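AtGH3.15 acyl acid amido synthetase (Arabidopsis thaliana, PDB 6E1Q) conjugates glutamine to the auxin precursor indole-3-butyric acid and the herbicide 2,4-DB in an ATP-dependent reaction. Local coordinates at residues 218-223 / 299-304. Sequence-based numbering, arbitrary orientation.
Sequences PFASSF and SIITGT. With CFA ((2,4-dichlorophenoxy)acetic acid), chain C.
Phe-219 and Ile-300 form a short parallel beta bridge. Two backbone hydrogen bonds hold it. The N of Ile-300 donates to the O of Pro-218 at 3.0 Å, and this bond is nearly straight (170°). The N of Ala-220 donates to the O of Ile-300 at 2.9 Å. Ile-300 therefore bonds through both its N and its O to the residues flanking Phe-219.

The apolar contacts are few. The side chains of Phe-219 and Ile-300 run out on the same face of the bridge. CD1 of Ile-300 comes to the edge of the Phe-219 ring, 4.0 Å from its CD1. The chi1 of Ile-300 (-66°) sets its CG1 beside its own N, within 3.4 Å of the O of Pro-218 that this N bonds. One face of the Phe-219 ring is covered by CB of Pro-218. CB of Ala-220 meets CG2 of Ile-301.

Ser-299 packs by its CB, which sits against the carbonyl carbon of Phe-219 and at the ring edge of Phe-223, 3.8 Å from CE2. Its OG lies at the same edge, in the ring plane, and 3.2 Å from the N of Ala-220 at a poor angle for a hydrogen bond. Its backbone also bonds to Thr-322, in strand 321-327.

Ser-222 ties the helix start together. Its OG accepts the N of Phe-219 at 2.9 Å, while its backbone N donates to the O of Phe-219. Leu-312 of helix 309-316 touches both Ala-220 and Phe-223.

One of the bound (2,4-dichlorophenoxy)acetic acid molecules touches both segments. Its CL4 is 3.3 Å from CG of Pro-218, and CL3 lies near CA of Ser-299.

The bridge lies just past the C-terminal ends of the neighbouring parallel strands 212-217 and 297-298, where both chains turn at Pro-218 and Ser-299. These two residues line the ligand pocket, and Thr-302 binds ATP. A ligand pocket and an ATP-binding residue at the C-terminal ends of parallel strands are in keeping with the adenylating fold of the ANL clan.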
ATOM      1  N   PRO A 218      -6.560   1.900  -0.754  1.00 30.76           N
ATOM      2  CA  PRO A 218      -5.244   1.253  -0.898  1.00 26.89           C
ATOM      3  C   PRO A 218      -4.476   1.138   0.415  1.00 31.57           C
ATOM      4  O   PRO A 218      -4.008   0.042   0.761  1.00 27.31           O
ATOM      5  CB  PRO A 218      -4.524   2.151  -1.917  1.00 28.60           C
ATOM      6  CG  PRO A 218      -5.636   2.840  -2.675  1.00 38.21           C
ATOM      7  CD  PRO A 218      -6.730   3.052  -1.667  1.00 25.51           C
ATOM      8  N   PHE A 219      -4.345   2.225   1.169  1.00 27.36           N
ATOM      9  CA  PHE A 219      -3.502   2.262   2.362  1.00 31.89           C
ATOM     10  C   PHE A 219      -4.267   2.775   3.579  1.00 32.30           C
ATOM     11  O   PHE A 219      -5.235   3.527   3.454  1.00 29.80           O
ATOM     12  CB  PHE A 219      -2.293   3.176   2.161  1.00 28.67           C
ATOM     13  CG  PHE A 219      -1.685   3.106   0.790  1.00 32.77           C
ATOM     14  CD1 PHE A 219      -1.249   1.901   0.269  1.00 32.96           C
ATOM     15  CD2 PHE A 219      -1.499   4.260   0.043  1.00 40.87           C
ATOM     16  CE1 PHE A 219      -0.662   1.837  -0.988  1.00 35.68           C
ATOM     17  CE2 PHE A 219      -0.906   4.210  -1.220  1.00 33.57           C
ATOM     18  CZ  PHE A 219      -0.490   3.000  -1.734  1.00 35.58           C
ATOM     19  N   ALA A 220      -3.773   2.404   4.770  1.00 27.04           N
ATOM     20  CA  ALA A 220      -4.268   3.013   6.007  1.00 26.04           C
ATOM     21  C   ALA A 220      -4.283   4.541   5.915  1.00 31.42           C
ATOM     22  O   ALA A 220      -5.265   5.185   6.291  1.00 28.86           O
ATOM     23  CB  ALA A 220      -3.416   2.562   7.197  1.00 23.65           C
ATOM     24  N   SER A 221      -3.209   5.143   5.397  1.00 28.62           N
ATOM     25  CA  SER A 221      -3.155   6.597   5.353  1.00 28.02           C
ATOM     26  C   SER A 221      -4.139   7.179   4.349  1.00 39.93           C
ATOM     27  O   SER A 221      -4.490   8.363   4.461  1.00 32.36           O
ATOM     28  CB  SER A 221      -1.723   7.065   5.046  1.00 33.01           C
ATOM     29  OG  SER A 221      -1.203   6.465   3.875  1.00 34.46           O
ATOM     30  N   SER A 222      -4.605   6.371   3.387  1.00 36.41           N
ATOM     31  CA  SER A 222      -5.579   6.858   2.411  1.00 37.41           C
ATOM     32  C   SER A 222      -6.842   7.348   3.087  1.00 34.57           C
ATOM     33  O   SER A 222      -7.469   8.301   2.613  1.00 37.37           O
ATOM     34  CB  SER A 222      -5.937   5.764   1.391  1.00 38.53           C
ATOM     35  OG  SER A 222      -4.779   5.097   0.917  1.00 33.08           O
ATOM     36  N   PHE A 223      -7.240   6.700   4.185  1.00 34.62           N
ATOM     37  CA  PHE A 223      -8.461   7.079   4.885  1.00 31.76           C
ATOM     38  C   PHE A 223      -8.354   8.449   5.538  1.00 38.66           C
ATOM     39  O   PHE A 223      -9.360   9.164   5.631  1.00 41.62           O
ATOM     40  CB  PHE A 223      -8.803   6.030   5.936  1.00 32.14           C
ATOM     41  CG  PHE A 223      -9.353   4.777   5.352  1.00 36.47           C
ATOM     42  CD1 PHE A 223     -10.654   4.738   4.890  1.00 30.53           C
ATOM     43  CD2 PHE A 223      -8.562   3.648   5.221  1.00 40.01           C
ATOM     44  CE1 PHE A 223     -11.166   3.598   4.337  1.00 36.61           C
ATOM     45  CE2 PHE A 223      -9.077   2.478   4.668  1.00 35.20           C
ATOM     46  CZ  PHE A 223     -10.377   2.458   4.221  1.00 36.83           C
ATOM     47  N   SER A 299      -7.399  -2.235   4.096  1.00 29.67           N
ATOM     48  CA  SER A 299      -6.319  -1.466   3.476  1.00 29.96           C
ATOM     49  C   SER A 299      -4.987  -2.062   3.898  1.00 37.80           C
ATOM     50  O   SER A 299      -4.912  -2.875   4.821  1.00 34.54           O
ATOM     51  CB  SER A 299      -6.362   0.011   3.884  1.00 33.03           C
ATOM     52  OG  SER A 299      -5.993   0.144   5.259  1.00 30.61           O
ATOM     53  N   ILE A 300      -3.926  -1.610   3.238  1.00 34.45           N
ATOM     54  CA  ILE A 300      -2.583  -2.001   3.652  1.00 33.56           C
ATOM     55  C   ILE A 300      -2.256  -1.308   4.973  1.00 34.06           C
ATOM     56  O   ILE A 300      -2.329  -0.077   5.084  1.00 31.82           O
ATOM     57  CB  ILE A 300      -1.561  -1.674   2.559  1.00 31.81           C
ATOM     58  CG1 ILE A 300      -1.852  -2.551   1.336  1.00 28.76           C
ATOM     59  CG2 ILE A 300      -0.135  -1.898   3.068  1.00 34.98           C
ATOM     60  CD1 ILE A 300      -1.115  -2.106   0.092  1.00 33.31           C
ATOM     61  N   ILE A 301      -1.917  -2.106   5.991  1.00 32.06           N
ATOM     62  CA  ILE A 301      -1.577  -1.621   7.321  1.00 35.88           C
ATOM     63  C   ILE A 301      -0.219  -2.131   7.785  1.00 36.22           C
ATOM     64  O   ILE A 301       0.097  -2.038   8.968  1.00 32.25           O
ATOM     65  CB  ILE A 301      -2.661  -2.000   8.352  1.00 36.18           C
ATOM     66  CG1 ILE A 301      -2.831  -3.529   8.400  1.00 36.33           C
ATOM     67  CG2 ILE A 301      -3.956  -1.259   8.074  1.00 32.80           C
ATOM     68  CD1 ILE A 301      -4.079  -4.010   9.157  1.00 37.74           C
ATOM     69  N   THR A 302       0.574  -2.698   6.888  1.00 32.25           N
ATOM     70  CA  THR A 302       1.884  -3.233   7.218  1.00 35.32           C
ATOM     71  C   THR A 302       2.984  -2.286   6.737  1.00 35.47           C
ATOM     72  O   THR A 302       2.760  -1.380   5.930  1.00 30.42           O
ATOM     73  CB  THR A 302       2.058  -4.618   6.580  1.00 45.51           C
ATOM     74  OG1 THR A 302       1.924  -4.496   5.153  1.00 49.25           O
ATOM     75  CG2 THR A 302       0.997  -5.594   7.112  1.00 39.80           C
ATOM     76  N   GLY A 303       4.195  -2.520   7.234  1.00 35.38           N
ATOM     77  CA  GLY A 303       5.330  -1.728   6.790  1.00 32.29           C
ATOM     78  C   GLY A 303       5.182  -0.284   7.231  1.00 35.63           C
ATOM     79  O   GLY A 303       4.815   0.001   8.373  1.00 33.64           O
ATOM     80  N   THR A 304       5.446   0.643   6.303  1.00 31.06           N
ATOM     81  CA  THR A 304       5.310   2.065   6.607  1.00 27.22           C
ATOM     82  C   THR A 304       3.896   2.406   7.061  1.00 29.90           C
ATOM     83  O   THR A 304       3.709   3.302   7.894  1.00 29.38           O
ATOM     84  CB  THR A 304       5.701   2.912   5.387  1.00 31.59           C
ATOM     85  OG1 THR A 304       5.781   4.301   5.763  1.00 27.92           O
ATOM     86  CG2 THR A 304       4.684   2.723   4.225  1.00 23.88           C
TER
HETATM   87  C1  CFA C 602     -11.867  -3.745  -0.720  0.84105.88           C
HETATM   88  C2  CFA C 602     -10.713  -4.645  -1.153  0.84108.59           C
HETATM   89  C1' CFA C 602      -9.105  -2.935  -1.584  0.84110.97           C
HETATM   90  C2' CFA C 602      -7.910  -2.289  -1.298  0.84116.88           C
HETATM   91  C3' CFA C 602      -7.547  -1.183  -2.026  0.84110.70           C
HETATM   92  C4' CFA C 602      -8.366  -0.723  -3.024  0.84100.39           C
HETATM   93  C5' CFA C 602      -9.550  -1.351  -3.326  0.84101.87           C
HETATM   94 CL3  CFA C 602      -6.802  -2.833  -0.009  0.84125.66          CL
HETATM   95  C6' CFA C 602      -9.914  -2.462  -2.605  0.84105.65           C
HETATM   96  O1  CFA C 602     -12.993  -3.855  -1.271  0.84109.44           O
HETATM   97  O2  CFA C 602     -11.678  -2.881   0.167  0.84106.57           O
HETATM   98  O1' CFA C 602      -9.478  -4.062  -0.844  0.84111.30           O
HETATM   99 CL4  CFA C 602      -7.871   0.704  -3.933  0.84101.30          CL